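Side-chain contacts in HD domain protein (Enterococcus faecalis, PDB 4LRL), which probably removes triphosphate from deoxyribonucleoside triphosphates at a metal-bearing HD-domain site, its activity tuned allosterically by bound nucleotides: residues G93-E96 with I97-I101; A206-M209 with D210-L213; S326-F329 with T330-M333. One frame throughout, in Å; residues are numbered along the deposited sequence.

Interaction 1. Residues G93-E96 with I97-I101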
ATOM      1  N   GLY C  93       3.738 -11.130  17.182  1.00 29.51           N
ATOM      2  CA  GLY C  93       4.103 -11.210  15.771  1.00 28.82           C
ATOM      3  C   GLY C  93       5.056 -12.366  15.513  1.00 29.03           C
ATOM      4  O   GLY C  93       4.865 -13.158  14.576  1.00 29.64           O
ATOM      5  N   VAL C  94       6.086 -12.460  16.345  1.00 28.58           N
ATOM      6  CA  VAL C  94       7.102 -13.503  16.210  1.00 28.05           C
ATOM      7  C   VAL C  94       6.448 -14.857  16.405  1.00 28.83           C
ATOM      8  O   VAL C  94       6.693 -15.772  15.638  1.00 28.75           O
ATOM      9  CB  VAL C  94       8.274 -13.282  17.197  1.00 28.27           C
ATOM     10  CG1 VAL C  94       9.330 -14.412  17.095  1.00 27.81           C
ATOM     11  CG2 VAL C  94       8.904 -11.946  16.925  1.00 25.62           C
ATOM     12  N   TYR C  95       5.565 -14.955  17.401  1.00 29.93           N
ATOM     13  CA  TYR C  95       4.780 -16.171  17.617  1.00 30.66           C
ATOM     14  C   TYR C  95       3.976 -16.527  16.365  1.00 30.77           C
ATOM     15  O   TYR C  95       3.964 -17.678  15.933  1.00 31.91           O
ATOM     16  CB  TYR C  95       3.845 -16.033  18.829  1.00 31.20           C
ATOM     17  CG  TYR C  95       2.631 -16.943  18.715  1.00 32.21           C
ATOM     18  CD1 TYR C  95       2.718 -18.292  19.054  1.00 32.30           C
ATOM     19  CD2 TYR C  95       1.412 -16.465  18.215  1.00 31.76           C
ATOM     20  CE1 TYR C  95       1.620 -19.142  18.924  1.00 32.83           C
ATOM     21  CE2 TYR C  95       0.304 -17.315  18.074  1.00 32.36           C
ATOM     22  CZ  TYR C  95       0.422 -18.650  18.439  1.00 32.39           C
ATOM     23  OH  TYR C  95      -0.647 -19.500  18.323  1.00 34.08           O
ATOM     24  N   GLU C  96       3.306 -15.535  15.786  1.00 30.39           N
ATOM     25  CA  GLU C  96       2.477 -15.765  14.608  1.00 30.79           C
ATOM     26  C   GLU C  96       3.251 -16.272  13.383  1.00 30.35           C
ATOM     27  O   GLU C  96       2.817 -17.222  12.729  1.00 31.37           O
ATOM     28  CB  GLU C  96       1.657 -14.518  14.243  1.00 30.31           C
ATOM     29  CG  GLU C  96       0.783 -14.698  12.988  1.00 30.95           C
ATOM     30  CD  GLU C  96      -0.294 -15.784  13.116  1.00 33.75           C
ATOM     31  OE1 GLU C  96      -0.915 -16.110  12.079  1.00 35.50           O
ATOM     32  OE2 GLU C  96      -0.548 -16.301  14.233  1.00 34.16           O
ATOM     33  N   ILE C  97       4.376 -15.629  13.077  1.00 29.38           N
ATOM     34  CA  ILE C  97       5.214 -16.035  11.947  1.00 29.53           C
ATOM     35  C   ILE C  97       5.692 -17.480  12.147  1.00 30.74           C
ATOM     36  O   ILE C  97       5.658 -18.279  11.218  1.00 31.81           O
ATOM     37  CB  ILE C  97       6.420 -15.081  11.757  1.00 28.64           C
ATOM     38  CG1 ILE C  97       5.932 -13.658  11.388  1.00 28.04           C
ATOM     39  CG2 ILE C  97       7.414 -15.652  10.734  1.00 27.65           C
ATOM     40  CD1 ILE C  97       7.058 -12.653  11.086  1.00 26.40           C
ATOM     41  N   THR C  98       6.098 -17.796  13.376  1.00 31.21           N
ATOM     42  CA  THR C  98       6.582 -19.121  13.764  1.00 32.39           C
ATOM     43  C   THR C  98       5.473 -20.163  13.596  1.00 33.52           C
ATOM     44  O   THR C  98       5.724 -21.279  13.126  1.00 34.04           O
ATOM     45  CB  THR C  98       7.081 -19.111  15.230  1.00 32.37           C
ATOM     46  OG1 THR C  98       8.173 -18.195  15.352  1.00 31.26           O
ATOM     47  CG2 THR C  98       7.563 -20.469  15.659  1.00 34.61           C
ATOM     48  N   ARG C  99       4.249 -19.785  13.966  1.00 33.49           N
ATOM     49  CA  ARG C  99       3.104 -20.676  13.802  1.00 34.30           C
ATOM     50  C   ARG C  99       2.861 -20.955  12.320  1.00 34.87           C
ATOM     51  O   ARG C  99       2.598 -22.090  11.928  1.00 36.08           O
ATOM     52  CB  ARG C  99       1.856 -20.099  14.468  1.00 34.42           C
ATOM     53  CG  ARG C  99       0.651 -21.021  14.429  1.00 35.34           C
ATOM     54  CD  ARG C  99      -0.643 -20.258  14.671  1.00 36.55           C
ATOM     55  NE  ARG C  99      -0.993 -19.333  13.595  1.00 36.09           N
ATOM     56  CZ  ARG C  99      -1.492 -19.676  12.401  1.00 37.73           C
ATOM     57  NH1 ARG C  99      -1.714 -20.953  12.087  1.00 38.23           N
ATOM     58  NH2 ARG C  99      -1.779 -18.725  11.507  1.00 36.02           N
ATOM     59  N   ARG C 100       2.982 -19.924  11.489  1.00 34.44           N
ATOM     60  CA  ARG C 100       2.773 -20.109  10.051  1.00 34.82           C
ATOM     61  C   ARG C 100       3.822 -21.043   9.462  1.00 35.19           C
ATOM     62  O   ARG C 100       3.491 -21.889   8.627  1.00 36.25           O
ATOM     63  CB  ARG C 100       2.722 -18.767   9.322  1.00 33.78           C
ATOM     64  CG  ARG C 100       1.464 -17.984   9.668  1.00 34.36           C
ATOM     65  CD  ARG C 100       1.438 -16.593   9.089  1.00 34.36           C
ATOM     66  NE  ARG C 100       0.352 -15.822   9.703  1.00 39.66           N
ATOM     67  CZ  ARG C 100      -0.066 -14.616   9.311  1.00 39.69           C
ATOM     68  NH1 ARG C 100      -1.062 -14.027   9.961  1.00 39.15           N
ATOM     69  NH2 ARG C 100       0.498 -14.001   8.275  1.00 39.85           N
ATOM     70  N   ILE C 101       5.066 -20.906   9.927  1.00 34.49           N
ATOM     71  CA  ILE C 101       6.177 -21.749   9.461  1.00 35.32           C
ATOM     72  C   ILE C 101       5.996 -23.215   9.862  1.00 36.81           C
ATOM     73  O   ILE C 101       6.167 -24.106   9.035  1.00 37.41           O
ATOM     74  CB  ILE C 101       7.567 -21.221   9.946  1.00 34.60           C
ATOM     75  CG1 ILE C 101       7.785 -19.800   9.428  1.00 33.20           C
ATOM     76  CG2 ILE C 101       8.700 -22.144   9.478  1.00 34.16           C
ATOM     77  CD1 ILE C 101       9.043 -19.116   9.927  1.00 33.72           C
TER
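With CG anti to the backbone N, E96 leaves the helix and bends at chi2 (62°), while R99, also starting anti to its N, folds at chi3 (68°), and the two bends set the E96 and R99 side chains alongside, pointing the same way. R100 arrives differently: CG lies beside its backbone N and the chain runs extended to NE. Together they form an i to i+3, i to i+4 salt-bridge network along helix 87-108 of the HD domain. R99 grips E96 side-on, NE donating to OE2 at 3.1 Å and NH2 to OE1 at 2.8 Å. Both oxygens lie in or close to the guanidinium plane, but the carboxylate is turned against it, so OE2 is met from above its own plane and OE1 on its syn side. R100 comes to the anti side of OE1, its guanidinium nearly perpendicular (88°) to the carboxylate, with NE 2.7 Å and NH1 3.0 Å from that one oxygen. OE1 thus takes three N-H donors, which would help to keep this buried glutamate ionised. E96 OE2 also accepts the backbone N of H49, and R100 NH1 donates to the carbonyl O of H45, so the network ties the helix to strand 46-52 and the loop before it. Y95 suits its border: the ring packs on I48, V50 and L128, the hydroxyl bonds to H49 O, and OH stands 3.7 Å from R99 CD. Toward helix 206-219, G93, having no side chain, lets D210 OD2 pack closely against its CA. I97 packs on A206 and D210, with CG1 3.4 Å from G93 O of its own helix. Short T98 turns back: OG1 donates to V94 O at 2.9 Å, above the carbonyl plane and on the opposite face from T98 N, that oxygen's other donor.

Interaction 2. Residues A206-M209 with D210-L213. With NI (nickel (II) ion), chain N.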
ATOM      1  N   ALA C 206      12.113 -15.777  12.566  1.00 32.44           N
ATOM      2  CA  ALA C 206      10.806 -15.195  12.832  1.00 31.22           C
ATOM      3  C   ALA C 206      10.905 -13.860  13.577  1.00 30.49           C
ATOM      4  O   ALA C 206      10.036 -12.995  13.441  1.00 29.12           O
ATOM      5  CB  ALA C 206       9.952 -16.173  13.604  1.00 31.48           C
ATOM      6  N   ASP C 207      11.989 -13.708  14.338  1.00 30.42           N
ATOM      7  CA  ASP C 207      12.250 -12.518  15.147  1.00 29.84           C
ATOM      8  C   ASP C 207      12.614 -11.343  14.233  1.00 29.19           C
ATOM      9  O   ASP C 207      11.951 -10.303  14.236  1.00 29.05           O
ATOM     10  CB  ASP C 207      13.377 -12.840  16.158  1.00 30.49           C
ATOM     11  CG  ASP C 207      13.688 -11.694  17.118  1.00 30.04           C
ATOM     12  OD1 ASP C 207      14.685 -11.802  17.854  1.00 33.08           O
ATOM     13  OD2 ASP C 207      12.961 -10.690  17.163  1.00 31.32           O
ATOM     14  N   ARG C 208      13.660 -11.521  13.440  1.00 29.33           N
ATOM     15  CA  ARG C 208      14.064 -10.521  12.458  1.00 29.23           C
ATOM     16  C   ARG C 208      12.935 -10.198  11.476  1.00 29.39           C
ATOM     17  O   ARG C 208      12.679  -9.023  11.181  1.00 28.83           O
ATOM     18  CB  ARG C 208      15.313 -10.984  11.702  1.00 29.85           C
ATOM     19  CG  ARG C 208      16.509 -11.295  12.599  1.00 29.06           C
ATOM     20  CD  ARG C 208      17.587 -11.885  11.755  1.00 30.15           C
ATOM     21  NE  ARG C 208      18.780 -12.340  12.467  1.00 30.62           N
ATOM     22  CZ  ARG C 208      19.796 -11.555  12.815  1.00 29.99           C
ATOM     23  NH1 ARG C 208      20.863 -12.078  13.412  1.00 29.42           N
ATOM     24  NH2 ARG C 208      19.752 -10.249  12.559  1.00 27.99           N
ATOM     25  N   MET C 209      12.242 -11.230  10.998  1.00 29.88           N
ATOM     26  CA  MET C 209      11.180 -11.024  10.011  1.00 30.61           C
ATOM     27  C   MET C 209      10.049 -10.149  10.567  1.00 29.87           C
ATOM     28  O   MET C 209       9.579  -9.239   9.894  1.00 30.00           O
ATOM     29  CB  MET C 209      10.662 -12.355   9.451  1.00 31.17           C
ATOM     30  CG  MET C 209      11.691 -13.078   8.569  1.00 34.02           C
ATOM     31  SD  MET C 209      10.980 -14.356   7.511  1.00 39.19           S
ATOM     32  CE  MET C 209      11.015 -15.786   8.584  1.00 37.68           C
ATOM     33  N   ASP C 210       9.642 -10.395  11.806  1.00 29.51           N
ATOM     34  CA  ASP C 210       8.599  -9.577  12.387  1.00 29.36           C
ATOM     35  C   ASP C 210       9.056  -8.138  12.635  1.00 28.90           C
ATOM     36  O   ASP C 210       8.360  -7.218  12.242  1.00 28.82           O
ATOM     37  CB  ASP C 210       8.030 -10.175  13.669  1.00 29.17           C
ATOM     38  CG  ASP C 210       6.823  -9.397  14.165  1.00 29.61           C
ATOM     39  OD1 ASP C 210       6.995  -8.577  15.089  1.00 29.13           O
ATOM     40  OD2 ASP C 210       5.712  -9.573  13.608  1.00 29.82           O
ATOM     41  N   TYR C 211      10.207  -7.928  13.286  1.00 28.43           N
ATOM     42  CA  TYR C 211      10.555  -6.543  13.599  1.00 27.92           C
ATOM     43  C   TYR C 211      10.866  -5.717  12.362  1.00 27.69           C
ATOM     44  O   TYR C 211      10.515  -4.542  12.303  1.00 27.44           O
ATOM     45  CB  TYR C 211      11.591  -6.375  14.738  1.00 27.76           C
ATOM     46  CG  TYR C 211      13.018  -6.792  14.481  1.00 27.41           C
ATOM     47  CD1 TYR C 211      13.823  -6.131  13.546  1.00 26.64           C
ATOM     48  CD2 TYR C 211      13.594  -7.809  15.237  1.00 28.14           C
ATOM     49  CE1 TYR C 211      15.158  -6.513  13.348  1.00 27.24           C
ATOM     50  CE2 TYR C 211      14.919  -8.198  15.047  1.00 28.27           C
ATOM     51  CZ  TYR C 211      15.695  -7.548  14.105  1.00 29.29           C
ATOM     52  OH  TYR C 211      17.012  -7.952  13.940  1.00 31.76           O
ATOM     53  N   LEU C 212      11.464  -6.333  11.350  1.00 27.71           N
ATOM     54  CA  LEU C 212      11.704  -5.597  10.103  1.00 27.90           C
ATOM     55  C   LEU C 212      10.390  -5.099   9.493  1.00 27.56           C
ATOM     56  O   LEU C 212      10.269  -3.925   9.153  1.00 27.07           O
ATOM     57  CB  LEU C 212      12.531  -6.403   9.103  1.00 27.76           C
ATOM     58  CG  LEU C 212      13.993  -6.639   9.541  1.00 29.60           C
ATOM     59  CD1 LEU C 212      14.675  -7.686   8.644  1.00 28.88           C
ATOM     60  CD2 LEU C 212      14.849  -5.352   9.633  1.00 28.49           C
ATOM     61  N   LEU C 213       9.401  -5.986   9.406  1.00 27.43           N
ATOM     62  CA  LEU C 213       8.115  -5.628   8.850  1.00 27.61           C
ATOM     63  C   LEU C 213       7.354  -4.661   9.748  1.00 27.53           C
ATOM     64  O   LEU C 213       6.789  -3.676   9.262  1.00 27.70           O
ATOM     65  CB  LEU C 213       7.278  -6.879   8.608  1.00 28.16           C
ATOM     66  CG  LEU C 213       7.712  -7.821   7.477  1.00 29.87           C
ATOM     67  CD1 LEU C 213       6.988  -9.175   7.605  1.00 28.95           C
ATOM     68  CD2 LEU C 213       7.442  -7.171   6.101  1.00 29.73           C
TER
HETATM   69 NI    NI N 501      12.433  -9.901  19.060  1.00 46.05          NI
HETATM   70  O   HOH W   1      14.515  -9.692  19.518  1.00 39.79           O
HETATM   71  O   HOH W   2      18.220  -8.204  11.423  1.00 27.76           O
HETATM   72  O   HOH W   3      13.080  -7.577  18.917  1.00 40.16           O
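R208 and Y211 lie side by side on helix 206-219 and point the same way, whereas D207 meets the same tyrosine with its carboxylate almost perpendicular (88°) to the ring. This turn of helix carries the last aspartate of the H...HD...D signature of the HD superfamily, and D207 OD2 binds the nickel ion at 2.1 Å, with H90, H134, D135 and two waters as the other ligands. The other oxygen, OD1, is held by a metal-bound water that donates to it at 2.7 Å, which helps to fix the rotation of the carboxylate. Y211 stands next to the site because CG takes the sterically costly place between backbone N and carbonyl carbon (chi1 70°), and the ring swings back over the preceding turn. One face then rests on R208 CA, which lies off centre toward the rim, a CH-pi contact with 3.8 Å from CA to the ring centroid, and CD2 of Y211 comes 3.5 Å from D207 OD2. R208 has the length to run past the ring: its CG lies 3.6 Å from Y211 OH, while the guanidinium, tilted 53° to the ring, goes on to bond S202 O through NE and to form a salt bridge with D397. A carboxylate also suits position 210, where D210 OD1 accepts from H90 ND1, a second-shell bond that orients a metal ligand, and OD2 is shared by H45 and R214. Between the two polar ends a water bridges R208 and Y211, 2.8 Å from R208 NH2, whose hydrogen it accepts, and 2.8 Å from Y211 OH.

Interaction 3. Residues S326-F329 with T330-M333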
ATOM      1  N   SER C 326       9.916   7.631  32.843  1.00 35.79           N
ATOM      2  CA  SER C 326       9.459   8.967  32.490  1.00 35.31           C
ATOM      3  C   SER C 326       8.829   9.681  33.689  1.00 36.10           C
ATOM      4  O   SER C 326       9.000  10.888  33.856  1.00 36.13           O
ATOM      5  CB  SER C 326       8.527   8.948  31.273  1.00 34.79           C
ATOM      6  OG  SER C 326       7.447   8.069  31.475  1.00 35.64           O
ATOM      7  N   THR C 327       8.139   8.922  34.538  1.00 36.45           N
ATOM      8  CA  THR C 327       7.573   9.470  35.767  1.00 37.64           C
ATOM      9  C   THR C 327       8.668  10.043  36.682  1.00 38.30           C
ATOM     10  O   THR C 327       8.552  11.164  37.185  1.00 39.20           O
ATOM     11  CB  THR C 327       6.719   8.424  36.504  1.00 38.44           C
ATOM     12  OG1 THR C 327       5.642   8.007  35.652  1.00 37.05           O
ATOM     13  CG2 THR C 327       6.144   9.001  37.811  1.00 39.39           C
ATOM     14  N   TYR C 328       9.742   9.285  36.865  1.00 38.13           N
ATOM     15  CA  TYR C 328      10.852   9.754  37.675  1.00 38.90           C
ATOM     16  C   TYR C 328      11.559  10.945  37.027  1.00 38.63           C
ATOM     17  O   TYR C 328      11.916  11.900  37.731  1.00 39.66           O
ATOM     18  CB  TYR C 328      11.832   8.619  38.010  1.00 38.80           C
ATOM     19  CG  TYR C 328      11.257   7.505  38.871  1.00 39.09           C
ATOM     20  CD1 TYR C 328      11.835   6.232  38.868  1.00 38.91           C
ATOM     21  CD2 TYR C 328      10.138   7.714  39.682  1.00 40.02           C
ATOM     22  CE1 TYR C 328      11.319   5.199  39.657  1.00 39.05           C
ATOM     23  CE2 TYR C 328       9.610   6.683  40.470  1.00 40.90           C
ATOM     24  CZ  TYR C 328      10.210   5.432  40.450  1.00 40.76           C
ATOM     25  OH  TYR C 328       9.707   4.410  41.225  1.00 43.33           O
ATOM     26  N   PHE C 329      11.719  10.918  35.700  1.00 37.38           N
ATOM     27  CA  PHE C 329      12.338  12.050  34.979  1.00 37.44           C
ATOM     28  C   PHE C 329      11.582  13.378  35.185  1.00 38.64           C
ATOM     29  O   PHE C 329      12.201  14.433  35.326  1.00 39.10           O
ATOM     30  CB  PHE C 329      12.467  11.774  33.476  1.00 36.41           C
ATOM     31  CG  PHE C 329      13.259  10.537  33.135  1.00 37.07           C
ATOM     32  CD1 PHE C 329      13.099   9.932  31.897  1.00 37.10           C
ATOM     33  CD2 PHE C 329      14.147   9.968  34.051  1.00 37.95           C
ATOM     34  CE1 PHE C 329      13.818   8.790  31.568  1.00 37.10           C
ATOM     35  CE2 PHE C 329      14.858   8.832  33.732  1.00 38.46           C
ATOM     36  CZ  PHE C 329      14.696   8.239  32.482  1.00 37.16           C
ATOM     37  N   THR C 330      10.254  13.315  35.202  1.00 39.11           N
ATOM     38  CA  THR C 330       9.427  14.481  35.502  1.00 41.18           C
ATOM     39  C   THR C 330       9.719  15.069  36.892  1.00 43.20           C
ATOM     40  O   THR C 330       9.889  16.279  37.017  1.00 44.05           O
ATOM     41  CB  THR C 330       7.926  14.172  35.311  1.00 41.66           C
ATOM     42  OG1 THR C 330       7.703  13.800  33.946  1.00 40.26           O
ATOM     43  CG2 THR C 330       7.050  15.380  35.660  1.00 42.88           C
ATOM     44  N   GLN C 331       9.805  14.221  37.920  1.00 44.20           N
ATOM     45  CA  GLN C 331      10.190  14.701  39.256  1.00 46.74           C
ATOM     46  C   GLN C 331      11.596  15.282  39.208  1.00 46.65           C
ATOM     47  O   GLN C 331      11.849  16.334  39.786  1.00 48.53           O
ATOM     48  CB  GLN C 331      10.180  13.591  40.306  1.00 47.49           C
ATOM     49  CG  GLN C 331       8.902  12.769  40.460  1.00 49.00           C
ATOM     50  CD  GLN C 331       9.215  11.390  41.044  1.00 51.95           C
ATOM     51  OE1 GLN C 331      10.377  11.086  41.354  1.00 53.72           O
ATOM     52  NE2 GLN C 331       8.192  10.548  41.186  1.00 51.82           N
ATOM     53  N   TRP C 332      12.503  14.600  38.507  1.00 45.21           N
ATOM     54  CA  TRP C 332      13.923  15.001  38.461  1.00 45.23           C
ATOM     55  C   TRP C 332      14.164  16.379  37.858  1.00 45.90           C
ATOM     56  O   TRP C 332      15.174  17.019  38.153  1.00 46.45           O
ATOM     57  CB  TRP C 332      14.794  13.963  37.739  1.00 42.73           C
ATOM     58  CG  TRP C 332      14.856  12.622  38.419  1.00 41.63           C
ATOM     59  CD1 TRP C 332      14.352  12.295  39.645  1.00 42.37           C
ATOM     60  CD2 TRP C 332      15.489  11.437  37.921  1.00 39.87           C
ATOM     61  NE1 TRP C 332      14.613  10.980  39.930  1.00 42.19           N
ATOM     62  CE2 TRP C 332      15.314  10.429  38.893  1.00 40.36           C
ATOM     63  CE3 TRP C 332      16.198  11.132  36.750  1.00 37.86           C
ATOM     64  CZ2 TRP C 332      15.811   9.130  38.728  1.00 39.91           C
ATOM     65  CZ3 TRP C 332      16.693   9.835  36.585  1.00 36.67           C
ATOM     66  CH2 TRP C 332      16.493   8.854  37.567  1.00 37.38           C
ATOM     67  N   MET C 333      13.239  16.831  37.016  1.00 46.43           N
ATOM     68  CA  MET C 333      13.285  18.194  36.489  1.00 47.22           C
ATOM     69  C   MET C 333      13.401  19.233  37.611  1.00 49.30           C
ATOM     70  O   MET C 333      13.928  20.320  37.391  1.00 49.77           O
ATOM     71  CB  MET C 333      12.070  18.478  35.595  1.00 47.26           C
ATOM     72  CG  MET C 333      12.246  18.013  34.140  1.00 45.57           C
ATOM     73  SD  MET C 333      10.853  18.397  33.035  1.00 47.46           S
ATOM     74  CE  MET C 333      10.757  20.185  33.195  1.00 50.12           C
TER
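W332 and F329 make the tight side of this turn, CZ3 of W332 standing 3.5 Å from F329 CE2. The indole carbon comes in near the plane of the phenyl ring, at its edge, while the two six-membered rings are inclined at 51° with centroids 5.4 Å apart. One face of W332 lies over Y328 O, which sits off centre 3.0 Å above the indole plane and also accepts the backbone N of W332. Large aromatics suit this side, because F329 packs on L279, L282 and L283 of helix 270-291 and W332 on A286; W332 NE1 is bonded to L299 O. The contact is thus an oblique i to i+3 aromatic pair, with an i to i+4 contact of Y328 CB on W332 CE2 at 4.0 Å, in the later turns of helix 322-332, within the HD-associated region. The other side is more polar and less enclosed, with S326, T330 and Q331 partly exposed. Here the helical bond from Q331 N to T327 O is weak, stretched to 3.4 Å. S326, T327 and T330 face a second subunit: T327 OG1, bonded to G323 O of its own chain, makes a weak hydrogen bond with T327 OG1 of that subunit, and T330 packs on its K319.

Overall arrangement
Each contact is local, between neighbouring turns of one continuous stretch of chain, so none closes a loop, and the three follow in series without nesting or crossing. Interaction 1 comes first, on helix 87-108, and interaction 2 next, on helix 206-219. The two helices pack together, their contacts having centres about 10 Å apart: A206 is set against T98, and D210 against G93, I97 and V94, the D210 and V94 pair lying beside the metal ligand H90. Interaction 3 belongs to the HD-associated region, its centre about 38 Å from that of interaction 1 and 33 Å from that of interaction 2. It joins helix 322-332 to helices 270-291 and 338-348 and to a second subunit.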